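Local coordinates for protein Cfl (Pectobacterium brasiliense, PDB 7A9J) that is a coronafacic acid ligase of the ATP-dependent AMP-binding enzyme family, and probably activates a carboxylic acid with ATP for amide formation, at residues Q58-G63 / E165-P170; A67-G72 / I95-V100; S120-G125 / K145-D150; K30-H35 / I48-L53. The protein carries 1 engineered substitution. All blocks are in the same frame, centred on the assembly; numbering follows the deposited sequence. Where two conformers were deposited one is given.

How the interactions relate
Interaction 3 is a pairing of two neighbouring parallel strands, buried and held by backbone bonds. Interaction 2 is buried and reaches the same sheet, but has a single backbone bond, between two glycines, with isoleucine, alanine and lysine side chains beside it. Interactions 1 and 4 are partly buried. Both use helix 50-66, interaction 4 at its start and interaction 1 further along. Interaction 1 combines an arginine bond and a water with isoleucine packing, whereas interaction 4 has no hydrogen bond and relies on rings. Interactions 1, 2 and 3 touch one another through Ala61 on Ile95, Ile166 on Trp147 and Ala67 on Trp147. No segment contributes to the pocket of the bound indene carboxylic acid.

Interaction 1: residues Q58-G63 / E165-P170; sequences QRIATG and EIISQP
Ile166 meets helix 50-66 at Ile60 and Gly63. Its CD1 lies 4.1 Å from CG2 of Ile60, the side chains slanting across each other. Its carbonyl O receives a CA-H...O contact from Gly63, with CA of Gly63 3.3 Å from O of Ile166. This close approach depends on the glycine: O of Ile166 sits where a CB would lie.

Ile167 packs beside Ile60, both side chains pointing the same way. CG2 of Ile167 sits 3.5 Å from CG1 of Ile60, which is tight for two carbons. The backbone O of Ile167 accepts a hydrogen bond from NH2 of Arg59 at 3.0 Å. The bond is fairly straight, 163° at the hydrogen. The oxygen lies in the guanidinium plane, at its edge.

Water 1 lies 2.6 Å from O of Gln169 and 2.9 Å from O of Arg59. Other acceptors compete for its two protons, so the two bonds may not both form at once.

CA of Pro170 lies 3.9 Å above the centre of the guanidinium, with the carbonyl carbon of Gln169 over the same face. Pro170 O approaches CG2 of Thr62.

The Arg59 chain, extended from CG to NE, carries the guanidinium past Ile167 to Pro170. A neutral carbonyl meets its edge and a proline one face. This probably limits the rotation of the group without a salt bridge across the contact, while the isoleucines form the apolar inner side.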
loop_
_atom_site.group_PDB
_atom_site.type_symbol
_atom_site.label_atom_id
_atom_site.label_comp_id
_atom_site.label_asym_id
_atom_site.label_seq_id
_atom_site.Cartn_x
_atom_site.Cartn_y
_atom_site.Cartn_z
ATOM N N GLN A 58 -11.605 -2.121 -25.412
ATOM C CA GLN A 58 -11.369 -2.271 -26.844
ATOM C C GLN A 58 -11.451 -0.939 -27.573
ATOM O O GLN A 58 -10.610 -0.680 -28.450
ATOM C CB GLN A 58 -12.339 -3.295 -27.465
ATOM C CG GLN A 58 -12.013 -4.707 -26.926
ATOM C CD GLN A 58 -13.039 -5.748 -27.426
ATOM O OE1 GLN A 58 -14.109 -5.410 -27.925
ATOM N NE2 GLN A 58 -12.700 -7.004 -27.266
ATOM N N ARG A 59 -12.467 -0.092 -27.251
ATOM C CA ARG A 59 -12.580 1.215 -27.902
ATOM C C ARG A 59 -11.354 2.096 -27.592
ATOM O O ARG A 59 -10.824 2.775 -28.508
ATOM C CB ARG A 59 -13.869 1.926 -27.486
ATOM C CG ARG A 59 -15.137 1.361 -28.140
ATOM C CD ARG A 59 -16.310 2.325 -27.979
ATOM N NE ARG A 59 -17.380 1.899 -28.890
ATOM C CZ ARG A 59 -17.959 2.643 -29.817
ATOM N NH1 ARG A 59 -18.918 2.100 -30.554
ATOM N NH2 ARG A 59 -17.621 3.917 -29.999
ATOM N N ILE A 60 -10.881 2.057 -26.342
ATOM C CA ILE A 60 -9.715 2.865 -25.982
ATOM C C ILE A 60 -8.503 2.385 -26.768
ATOM O O ILE A 60 -7.790 3.184 -27.391
ATOM C CB ILE A 60 -9.437 2.848 -24.464
ATOM C CG1 ILE A 60 -10.588 3.469 -23.650
ATOM C CG2 ILE A 60 -8.130 3.652 -24.191
ATOM C CD1 ILE A 60 -10.594 2.963 -22.140
ATOM N N ALA A 61 -8.303 1.066 -26.823
ATOM C CA ALA A 61 -7.219 0.511 -27.634
ATOM C C ALA A 61 -7.288 0.978 -29.080
ATOM O O ALA A 61 -6.257 1.333 -29.676
ATOM C CB ALA A 61 -7.228 -1.014 -27.582
ATOM N N THR A 62 -8.491 0.992 -29.678
ATOM C CA THR A 62 -8.572 1.449 -31.051
ATOM C C THR A 62 -8.247 2.933 -31.159
ATOM O O THR A 62 -7.565 3.347 -32.105
ATOM C CB THR A 62 -9.960 1.131 -31.615
ATOM O OG1 THR A 62 -10.097 -0.302 -31.683
ATOM C CG2 THR A 62 -10.129 1.709 -33.023
ATOM N N GLY A 63 -8.714 3.739 -30.199
ATOM C CA GLY A 63 -8.421 5.164 -30.238
ATOM C C GLY A 63 -6.934 5.462 -30.113
ATOM O O GLY A 63 -6.389 6.299 -30.862
ATOM N N GLU A 165 -12.820 11.547 -27.557
ATOM C CA GLU A 165 -12.249 11.282 -28.867
ATOM C C GLU A 165 -11.592 9.910 -28.919
ATOM O O GLU A 165 -11.628 9.247 -29.971
ATOM C CB GLU A 165 -11.240 12.363 -29.242
ATOM C CG GLU A 165 -11.825 13.735 -29.417
ATOM C CD GLU A 165 -10.745 14.792 -29.670
ATOM O OE1 GLU A 165 -9.909 14.579 -30.588
ATOM O OE2 GLU A 165 -10.728 15.819 -28.933
ATOM N N ILE A 166 -11.031 9.451 -27.799
ATOM C CA ILE A 166 -10.312 8.189 -27.810
ATOM C C ILE A 166 -11.259 7.003 -27.855
ATOM O O ILE A 166 -10.802 5.882 -28.117
ATOM C CB ILE A 166 -9.366 8.093 -26.582
ATOM C CG1 ILE A 166 -8.118 7.274 -26.889
ATOM C CG2 ILE A 166 -10.061 7.435 -25.363
ATOM C CD1 ILE A 166 -7.134 7.295 -25.706
ATOM N N ILE A 167 -12.536 7.183 -27.512
ATOM C CA ILE A 167 -13.490 6.074 -27.608
ATOM C C ILE A 167 -14.553 6.288 -28.689
ATOM O O ILE A 167 -15.581 5.616 -28.672
ATOM C CB ILE A 167 -14.166 5.807 -26.255
ATOM C CG1 ILE A 167 -14.799 7.124 -25.735
ATOM C CG2 ILE A 167 -13.141 5.182 -25.269
ATOM C CD1 ILE A 167 -15.609 6.939 -24.474
ATOM N N SER A 168 -14.373 7.257 -29.580
ATOM C CA SER A 168 -15.437 7.554 -30.535
ATOM C C SER A 168 -15.503 6.522 -31.654
ATOM O O SER A 168 -16.561 6.363 -32.254
ATOM C CB SER A 168 -15.254 8.968 -31.075
ATOM O OG SER A 168 -14.042 9.062 -31.790
ATOM N N GLN A 169 -14.415 5.784 -31.922
ATOM C CA GLN A 169 -14.534 4.862 -33.049
ATOM C C GLN A 169 -14.786 3.446 -32.561
ATOM O O GLN A 169 -14.211 3.021 -31.562
ATOM C CB GLN A 169 -13.272 4.872 -33.915
ATOM C CG GLN A 169 -13.079 6.170 -34.670
ATOM C CD GLN A 169 -14.240 6.491 -35.647
ATOM O OE1 GLN A 169 -15.082 7.354 -35.370
ATOM N NE2 GLN A 169 -14.266 5.810 -36.801
ATOM N N PRO A 170 -15.601 2.656 -33.267
ATOM C CA PRO A 170 -15.827 1.284 -32.820
ATOM C C PRO A 170 -14.516 0.515 -32.877
ATOM O O PRO A 170 -13.603 0.859 -33.636
ATOM C CB PRO A 170 -16.848 0.724 -33.834
ATOM C CG PRO A 170 -17.435 1.884 -34.482
ATOM C CD PRO A 170 -16.402 2.992 -34.454
HETATM O O HOH W 1 -12.340 4.476 -30.381
#

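Interaction 2: residues A67-G72 / I95-V100; sequences ANIKKG and IGAVFV
Gly72 N donates to Gly96 O at 2.9 Å, with 168° at the hydrogen and the donor standing 38° above the carbonyl plane. Both glycines have positive phi, and Gly96 is where the chain leaves helix 83-95. Positive phi favours glycine at Gly96, and the place a CB would take there is filled by CG of Lys71.

Lys71 lies against the same turn. Its CA is 3.5 Å from O of Gly96, a CA-H...O contact. Its CB is 3.5 Å from O of Ile95. With CG anti to the backbone N (chi1 177°), CG lies beside the carbonyl oxygens of Gly96 and Ile95. The ammonium forms a salt bridge with Glu182 and a hydrogen bond with the backbone O of Asn177.

Ile69 supplies the apolar part. Its CG2 touches CD1 of Ile95 at 4.3 Å and CB of Ala97 at 4.2 Å.

Asn68 is the C-prime residue of the Schellman motif that ends helix 50-66. Its OD1 accepts from NZ of Lys70 at 2.8 Å.

One nearly straight backbone bond and light apolar packing thus join the loop before strand 74-78 to the loop before strand 98-101. Gly96 O is held by Gly72, whereas the charge of Lys71 is met elsewhere.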
loop_
_atom_site.group_PDB
_atom_site.type_symbol
_atom_site.label_atom_id
_atom_site.label_comp_id
_atom_site.label_asym_id
_atom_site.label_seq_id
_atom_site.Cartn_x
_atom_site.Cartn_y
_atom_site.Cartn_z
ATOM N N ALA A 67 -4.595 7.061 -33.051
ATOM C CA ALA A 67 -3.793 8.236 -32.763
ATOM C C ALA A 67 -2.308 7.947 -32.833
ATOM O O ALA A 67 -1.517 8.739 -32.324
ATOM C CB ALA A 67 -4.140 8.793 -31.382
ATOM N N ASN A 68 -1.917 6.821 -33.429
ATOM C CA ASN A 68 -0.531 6.500 -33.738
ATOM C C ASN A 68 0.267 6.096 -32.494
ATOM O O ASN A 68 1.505 6.141 -32.505
ATOM C CB ASN A 68 0.159 7.662 -34.459
ATOM C CG ASN A 68 1.409 7.229 -35.172
ATOM O OD1 ASN A 68 1.523 6.067 -35.572
ATOM N ND2 ASN A 68 2.375 8.142 -35.312
ATOM N N ILE A 69 -0.412 5.723 -31.414
ATOM C CA ILE A 69 0.243 5.066 -30.286
ATOM C C ILE A 69 0.537 3.621 -30.679
ATOM O O ILE A 69 -0.291 2.947 -31.314
ATOM C CB ILE A 69 -0.623 5.151 -29.025
ATOM C CG1 ILE A 69 -0.851 6.628 -28.678
ATOM C CG2 ILE A 69 0.087 4.501 -27.869
ATOM C CD1 ILE A 69 0.414 7.488 -28.739
ATOM N N LYS A 70 1.755 3.173 -30.387
ATOM C CA LYS A 70 2.270 1.889 -30.845
ATOM C C LYS A 70 2.788 1.133 -29.639
ATOM O O LYS A 70 3.045 1.731 -28.600
ATOM C CB LYS A 70 3.419 2.048 -31.854
ATOM C CG LYS A 70 3.117 3.017 -32.990
ATOM C CD LYS A 70 4.159 2.938 -34.101
ATOM C CE LYS A 70 3.743 3.783 -35.316
ATOM N NZ LYS A 70 2.387 3.412 -35.839
ATOM N N LYS A 71 2.914 -0.189 -29.782
ATOM C CA LYS A 71 3.592 -1.007 -28.774
ATOM C C LYS A 71 4.928 -0.366 -28.413
ATOM O O LYS A 71 5.698 -0.007 -29.303
ATOM C CB LYS A 71 3.816 -2.422 -29.335
ATOM C CG LYS A 71 4.578 -3.329 -28.381
ATOM C CD LYS A 71 4.342 -4.804 -28.689
ATOM C CE LYS A 71 5.236 -5.271 -29.780
ATOM N NZ LYS A 71 5.457 -6.760 -29.721
ATOM N N GLY A 72 5.201 -0.221 -27.106
ATOM C CA GLY A 72 6.429 0.371 -26.612
ATOM C C GLY A 72 6.387 1.867 -26.332
ATOM O O GLY A 72 7.270 2.377 -25.629
ATOM N N ILE A 95 -2.440 -3.369 -26.071
ATOM C CA ILE A 95 -1.671 -2.988 -27.228
ATOM C C ILE A 95 -0.195 -2.921 -26.956
ATOM O O ILE A 95 0.579 -2.686 -27.921
ATOM C CB ILE A 95 -2.150 -1.653 -27.832
ATOM C CG1 ILE A 95 -1.836 -0.461 -26.915
ATOM C CG2 ILE A 95 -3.612 -1.782 -28.200
ATOM C CD1 ILE A 95 -2.123 0.848 -27.669
ATOM N N GLY A 96 0.235 -3.170 -25.701
ATOM C CA GLY A 96 1.641 -3.105 -25.370
ATOM C C GLY A 96 2.153 -1.707 -25.174
ATOM O O GLY A 96 3.361 -1.482 -25.296
ATOM N N ALA A 97 1.269 -0.744 -24.948
ATOM C CA ALA A 97 1.731 0.569 -24.539
ATOM C C ALA A 97 2.099 0.529 -23.064
ATOM O O ALA A 97 1.417 -0.096 -22.245
ATOM C CB ALA A 97 0.669 1.649 -24.802
ATOM N N VAL A 98 3.216 1.171 -22.755
ATOM C CA VAL A 98 3.774 1.176 -21.403
ATOM C C VAL A 98 3.059 2.244 -20.586
ATOM O O VAL A 98 3.094 3.430 -20.930
ATOM C CB VAL A 98 5.278 1.446 -21.493
ATOM C CG1 VAL A 98 5.930 1.555 -20.091
ATOM C CG2 VAL A 98 5.929 0.379 -22.346
ATOM N N PHE A 99 2.388 1.852 -19.507
ATOM C CA PHE A 99 1.713 2.894 -18.750
ATOM C C PHE A 99 2.548 3.357 -17.564
ATOM O O PHE A 99 3.280 2.576 -16.957
ATOM C CB PHE A 99 0.321 2.501 -18.280
ATOM C CG PHE A 99 0.232 1.236 -17.452
ATOM C CD1 PHE A 99 0.089 1.330 -16.066
ATOM C CD2 PHE A 99 0.186 -0.017 -18.060
ATOM C CE1 PHE A 99 -0.078 0.195 -15.267
ATOM C CE2 PHE A 99 0.024 -1.195 -17.258
ATOM C CZ PHE A 99 -0.087 -1.054 -15.840
ATOM N N VAL A 100 2.449 4.652 -17.285
ATOM C CA VAL A 100 3.306 5.331 -16.288
ATOM C C VAL A 100 2.364 6.088 -15.360
ATOM O O VAL A 100 2.028 7.247 -15.619
ATOM C CB VAL A 100 4.326 6.288 -16.934
ATOM C CG1 VAL A 100 5.291 6.832 -15.838
ATOM C CG2 VAL A 100 5.100 5.601 -18.040
#

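Interaction 3: residues S120-G125 / K145-D150; sequences SCAYIG and KIWVID
The Trp147 indole meets Ala122 and Ile124 with its six-membered ring. CZ3 is 4.0 Å from CB of Ala122, and CE3 is 3.8 Å from CG1 of Ile124. Both approach obliquely. Over one face of the indole lies CB of Lys145, 3.3 Å above the plane and displaced toward the rim. The Tyr123 ring points to the other side of the sheet. Its CD1 lies 3.6 Å from CG2 of Ile146, again at an oblique angle. With CG of Tyr123 anti to the backbone N (chi1 166°), the phenol reaches forward over Gly125, where its OH takes the space a CB would need. That OH is hydrogen-bonded to His78.

The strands run parallel, 4° apart, in one continuous ladder. Its bonds alternate between the strands: Tyr123 N to Lys145 O, Trp147 N to Tyr123 O, Gly125 N to Trp147 O and Ile149 N to Gly125 O, all 2.9 to 3.0 Å. Tyr123 and Gly125 thus each use both N and O. CA-H...O contacts accompany these bonds.

Strands 122-125 and 145-148 are neighbours inside a five-stranded parallel sheet. Strand 74-78 bonds to the far edge of 122-125 through Ser76 and His78, and strand 160-162 follows 145-148. Phe130 and Ile137, from helices 127-132 and 134-138, cover the Tyr123 and Ile146 face. Trp163 and Ile166 of helix 163-166 pack on the Ile124 and Trp147 face.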
loop_
_atom_site.group_PDB
_atom_site.type_symbol
_atom_site.label_atom_id
_atom_site.label_comp_id
_atom_site.label_asym_id
_atom_site.label_seq_id
_atom_site.Cartn_x
_atom_site.Cartn_y
_atom_site.Cartn_z
ATOM N N SER A 120 7.568 9.909 -21.871
ATOM C CA SER A 120 6.221 9.635 -22.336
ATOM C C SER A 120 5.935 10.382 -23.624
ATOM O O SER A 120 6.349 11.532 -23.804
ATOM C CB SER A 120 5.189 10.003 -21.270
ATOM O OG SER A 120 5.286 9.115 -20.154
ATOM N N CYS A 121 5.230 9.737 -24.547
ATOM C CA CYS A 121 4.752 10.471 -25.707
ATOM C C CYS A 121 3.247 10.703 -25.691
ATOM O O CYS A 121 2.712 11.321 -26.627
ATOM C CB CYS A 121 5.171 9.767 -27.004
ATOM S SG CYS A 121 4.298 8.239 -27.262
ATOM N N ALA A 122 2.545 10.249 -24.659
ATOM C CA ALA A 122 1.142 10.600 -24.527
ATOM C C ALA A 122 0.796 10.744 -23.050
ATOM O O ALA A 122 1.474 10.192 -22.185
ATOM C CB ALA A 122 0.230 9.557 -25.202
ATOM N N TYR A 123 -0.291 11.476 -22.779
ATOM C CA TYR A 123 -0.795 11.671 -21.419
ATOM C C TYR A 123 -2.313 11.442 -21.430
ATOM O O TYR A 123 -3.000 11.900 -22.346
ATOM C CB TYR A 123 -0.437 13.103 -20.960
ATOM C CG TYR A 123 -1.149 13.595 -19.742
ATOM C CD1 TYR A 123 -2.459 14.096 -19.831
ATOM C CD2 TYR A 123 -0.514 13.620 -18.512
ATOM C CE1 TYR A 123 -3.123 14.588 -18.716
ATOM C CE2 TYR A 123 -1.166 14.101 -17.367
ATOM C CZ TYR A 123 -2.454 14.564 -17.461
ATOM O OH TYR A 123 -3.162 15.090 -16.393
ATOM N N ILE A 124 -2.825 10.708 -20.430
ATOM C CA ILE A 124 -4.267 10.561 -20.199
ATOM C C ILE A 124 -4.561 10.971 -18.760
ATOM O O ILE A 124 -3.974 10.422 -17.820
ATOM C CB ILE A 124 -4.744 9.128 -20.454
ATOM C CG1 ILE A 124 -4.537 8.746 -21.922
ATOM C CG2 ILE A 124 -6.270 8.968 -20.175
ATOM C CD1 ILE A 124 -4.779 7.234 -22.187
ATOM N N GLY A 125 -5.440 11.943 -18.586
ATOM C CA GLY A 125 -5.751 12.443 -17.263
ATOM C C GLY A 125 -7.219 12.799 -17.154
ATOM O O GLY A 125 -7.972 12.757 -18.138
ATOM N N LYS A 145 0.015 13.329 -27.902
ATOM C CA LYS A 145 -1.399 13.297 -27.572
ATOM C C LYS A 145 -1.572 13.488 -26.077
ATOM O O LYS A 145 -0.918 12.811 -25.279
ATOM C CB LYS A 145 -2.033 11.954 -27.952
ATOM C CG LYS A 145 -1.842 11.612 -29.431
ATOM C CD LYS A 145 -2.699 12.468 -30.270
ATOM C CE LYS A 145 -2.263 12.362 -31.763
ATOM N NZ LYS A 145 -3.197 13.033 -32.697
ATOM N N ILE A 146 -2.499 14.360 -25.725
ATOM C CA ILE A 146 -2.930 14.615 -24.356
ATOM C C ILE A 146 -4.452 14.457 -24.382
ATOM O O ILE A 146 -5.128 15.298 -24.955
ATOM C CB ILE A 146 -2.551 16.050 -23.924
ATOM C CG1 ILE A 146 -1.037 16.251 -24.025
ATOM C CG2 ILE A 146 -3.112 16.390 -22.526
ATOM C CD1 ILE A 146 -0.603 17.705 -23.880
ATOM N N TRP A 147 -4.988 13.449 -23.705
ATOM C CA TRP A 147 -6.430 13.276 -23.587
ATOM C C TRP A 147 -6.869 13.547 -22.153
ATOM O O TRP A 147 -6.198 13.107 -21.198
ATOM C CB TRP A 147 -6.848 11.851 -23.960
ATOM C CG TRP A 147 -6.676 11.426 -25.421
ATOM C CD1 TRP A 147 -7.557 11.637 -26.455
ATOM C CD2 TRP A 147 -5.599 10.645 -25.968
ATOM N NE1 TRP A 147 -7.076 11.067 -27.625
ATOM C CE2 TRP A 147 -5.893 10.434 -27.346
ATOM C CE3 TRP A 147 -4.423 10.111 -25.438
ATOM C CZ2 TRP A 147 -5.039 9.741 -28.190
ATOM C CZ3 TRP A 147 -3.584 9.401 -26.255
ATOM C CH2 TRP A 147 -3.912 9.203 -27.638
ATOM N N VAL A 148 -7.977 14.267 -22.002
ATOM C CA VAL A 148 -8.450 14.762 -20.701
ATOM C C VAL A 148 -9.946 14.470 -20.613
ATOM O O VAL A 148 -10.727 14.913 -21.479
ATOM C CB VAL A 148 -8.214 16.265 -20.537
ATOM C CG1 VAL A 148 -8.763 16.773 -19.182
ATOM C CG2 VAL A 148 -6.765 16.606 -20.766
ATOM N N ILE A 149 -10.342 13.746 -19.576
ATOM C CA ILE A 149 -11.763 13.546 -19.320
ATOM C C ILE A 149 -12.366 14.868 -18.900
ATOM O O ILE A 149 -11.840 15.553 -18.005
ATOM C CB ILE A 149 -11.949 12.485 -18.220
ATOM C CG1 ILE A 149 -11.308 11.170 -18.648
ATOM C CG2 ILE A 149 -13.445 12.334 -17.898
ATOM C CD1 ILE A 149 -11.352 10.066 -17.534
ATOM N N ASP A 150 -13.455 15.266 -19.579
ATOM C CA ASP A 150 -14.149 16.521 -19.318
ATOM C C ASP A 150 -13.274 17.740 -19.602
ATOM O O ASP A 150 -13.491 18.796 -18.999
ATOM C CB ASP A 150 -14.668 16.632 -17.880
ATOM C CG ASP A 150 -15.561 15.487 -17.475
ATOM O OD1 ASP A 150 -15.229 14.816 -16.467
ATOM O OD2 ASP A 150 -16.614 15.310 -18.120
#

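Interaction 4: residues K30-H35 / I48-L53; sequences KHALLH and ISFYNL
The first torsion of His31, with CG anti to the backbone N (chi1 -171°), carries the imidazole toward Phe50, although its CB does not point there. The CB of Phe50 already points at helix 24-34, and its CG is anti to the carbonyl carbon (chi1 -84°). The imidazole turns an edge to one face of the phenyl ring. The ring centroids are 4.9 Å apart and the planes meet at 59°. CD2 of His31 makes the closest approach, 3.7 Å from CE1 of Phe50, near the rim.

Beside it, ND1 of His35 lies 3.3 Å above the His31 plane, offset toward the rim. The same ND1 makes a weak bond to O of His31, at 3.5 Å, with this oxygen at the edge of the His35 ring. His35 O in turn is 3.7 Å from CB of Phe50.

CB of Ala32 meets the backbone O and CB of Phe50, the latter at 3.9 Å. Leu33 touches Tyr51 at the ring edge, CD2 to CE1 4.1 Å.

No hydrogen bond crosses between 30-35 and 48-53. Within 48-53, Ser49 is the N-cap of helix 50-66, and its OG accepts from N of Asn52 at 3.0 Å. Phe28 of helix 24-34 and Ala40 of strand 39-42 also touch Phe50. The whole is a helix, a short antiparallel strand pair (39-42 with 47-49) and a second, capped helix whose first turn packs on the end of the first.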
loop_
_atom_site.group_PDB
_atom_site.type_symbol
_atom_site.label_atom_id
_atom_site.label_comp_id
_atom_site.label_asym_id
_atom_site.label_seq_id
_atom_site.Cartn_x
_atom_site.Cartn_y
_atom_site.Cartn_z
ATOM N N LYS A 30 -10.554 -13.202 -21.078
ATOM C CA LYS A 30 -11.096 -14.545 -20.972
ATOM C C LYS A 30 -12.198 -14.563 -19.928
ATOM O O LYS A 30 -13.326 -14.986 -20.205
ATOM C CB LYS A 30 -9.993 -15.535 -20.636
ATOM C CG LYS A 30 -10.464 -16.989 -20.602
ATOM C CD LYS A 30 -9.409 -17.878 -19.960
ATOM C CE LYS A 30 -9.938 -19.307 -19.811
ATOM N NZ LYS A 30 -8.827 -20.229 -19.480
ATOM N N HIS A 31 -11.924 -13.984 -18.755
ATOM C CA HIS A 31 -12.965 -13.945 -17.743
ATOM C C HIS A 31 -14.158 -13.086 -18.152
ATOM O O HIS A 31 -15.318 -13.476 -17.940
ATOM C CB HIS A 31 -12.412 -13.460 -16.425
ATOM C CG HIS A 31 -13.408 -13.612 -15.327
ATOM N ND1 HIS A 31 -13.507 -14.766 -14.582
ATOM C CD2 HIS A 31 -14.436 -12.821 -14.933
ATOM C CE1 HIS A 31 -14.530 -14.665 -13.749
ATOM N NE2 HIS A 31 -15.117 -13.501 -13.948
ATOM N N ALA A 32 -13.921 -11.920 -18.734
ATOM C CA ALA A 32 -15.055 -11.119 -19.143
ATOM C C ALA A 32 -15.931 -11.873 -20.145
ATOM O O ALA A 32 -17.161 -11.742 -20.134
ATOM C CB ALA A 32 -14.573 -9.792 -19.735
ATOM N N LEU A 33 -15.327 -12.655 -21.034
ATOM C CA LEU A 33 -16.153 -13.254 -22.081
ATOM C C LEU A 33 -16.956 -14.432 -21.565
ATOM O O LEU A 33 -17.941 -14.839 -22.200
ATOM C CB LEU A 33 -15.289 -13.657 -23.266
ATOM C CG LEU A 33 -14.938 -12.392 -24.030
ATOM C CD1 LEU A 33 -13.974 -12.786 -25.091
ATOM C CD2 LEU A 33 -16.168 -11.653 -24.642
ATOM N N LEU A 34 -16.580 -14.960 -20.421
ATOM C CA LEU A 34 -17.248 -16.101 -19.826
ATOM C C LEU A 34 -18.159 -15.691 -18.683
ATOM O O LEU A 34 -18.920 -16.525 -18.194
ATOM C CB LEU A 34 -16.204 -17.120 -19.321
ATOM C CG LEU A 34 -15.261 -17.682 -20.408
ATOM C CD1 LEU A 34 -14.098 -18.514 -19.830
ATOM C CD2 LEU A 34 -16.049 -18.467 -21.484
ATOM N N HIS A 35 -18.105 -14.432 -18.258
ATOM C CA HIS A 35 -18.896 -13.931 -17.135
ATOM C C HIS A 35 -19.422 -12.548 -17.463
ATOM O O HIS A 35 -19.435 -11.640 -16.623
ATOM C CB HIS A 35 -18.058 -13.924 -15.872
ATOM C CG HIS A 35 -17.690 -15.297 -15.424
ATOM N ND1 HIS A 35 -16.634 -16.000 -15.971
ATOM C CD2 HIS A 35 -18.263 -16.123 -14.517
ATOM C CE1 HIS A 35 -16.560 -17.190 -15.402
ATOM N NE2 HIS A 35 -17.538 -17.291 -14.517
ATOM N N ILE A 48 -20.448 -1.041 -14.083
ATOM C CA ILE A 48 -20.148 -1.515 -15.424
ATOM C C ILE A 48 -19.940 -3.020 -15.351
ATOM O O ILE A 48 -19.259 -3.519 -14.446
ATOM C CB ILE A 48 -18.938 -0.760 -16.020
ATOM C CG1 ILE A 48 -18.747 -1.105 -17.519
ATOM C CG2 ILE A 48 -17.613 -1.002 -15.197
ATOM C CD1 ILE A 48 -17.780 -0.207 -18.200
ATOM N N SER A 49 -20.554 -3.752 -16.288
ATOM C CA SER A 49 -20.352 -5.191 -16.328
ATOM C C SER A 49 -18.976 -5.544 -16.871
ATOM O O SER A 49 -18.325 -4.753 -17.559
ATOM C CB SER A 49 -21.436 -5.861 -17.218
ATOM O OG SER A 49 -21.275 -5.418 -18.575
ATOM N N PHE A 50 -18.591 -6.804 -16.665
ATOM C CA PHE A 50 -17.355 -7.288 -17.303
ATOM C C PHE A 50 -17.384 -7.097 -18.830
ATOM O O PHE A 50 -16.406 -6.611 -19.434
ATOM C CB PHE A 50 -17.143 -8.765 -16.977
ATOM C CG PHE A 50 -16.458 -9.000 -15.656
ATOM C CD1 PHE A 50 -15.070 -8.943 -15.603
ATOM C CD2 PHE A 50 -17.181 -9.268 -14.478
ATOM C CE1 PHE A 50 -14.342 -9.150 -14.381
ATOM C CE2 PHE A 50 -16.446 -9.471 -13.240
ATOM C CZ PHE A 50 -15.064 -9.426 -13.231
ATOM N N TYR A 51 -18.505 -7.451 -19.452
ATOM C CA TYR A 51 -18.576 -7.368 -20.909
ATOM C C TYR A 51 -18.438 -5.929 -21.345
ATOM O O TYR A 51 -17.652 -5.621 -22.249
ATOM C CB TYR A 51 -19.868 -7.972 -21.433
ATOM C CG TYR A 51 -19.922 -8.009 -22.956
ATOM C CD1 TYR A 51 -19.291 -9.034 -23.658
ATOM C CD2 TYR A 51 -20.495 -7.005 -23.660
ATOM C CE1 TYR A 51 -19.337 -9.095 -25.027
ATOM C CE2 TYR A 51 -20.587 -7.085 -25.071
ATOM C CZ TYR A 51 -19.952 -8.094 -25.721
ATOM O OH TYR A 51 -19.976 -8.141 -27.115
ATOM N N ASN A 52 -19.185 -5.027 -20.703
ATOM C CA ASN A 52 -19.096 -3.612 -21.124
ATOM C C ASN A 52 -17.745 -2.975 -20.812
ATOM O O ASN A 52 -17.319 -2.045 -21.527
ATOM C CB ASN A 52 -20.266 -2.839 -20.532
ATOM C CG ASN A 52 -21.621 -3.155 -21.324
ATOM O OD1 ASN A 52 -21.600 -3.318 -22.579
ATOM N ND2 ASN A 52 -22.760 -3.306 -20.625
ATOM N N LEU A 53 -17.075 -3.401 -19.726
ATOM C CA LEU A 53 -15.726 -2.934 -19.490
ATOM C C LEU A 53 -14.784 -3.419 -20.584
ATOM O O LEU A 53 -13.969 -2.636 -21.075
ATOM C CB LEU A 53 -15.254 -3.372 -18.087
ATOM C CG LEU A 53 -13.818 -3.092 -17.721
ATOM C CD1 LEU A 53 -13.579 -1.605 -17.846
ATOM C CD2 LEU A 53 -13.577 -3.582 -16.236
#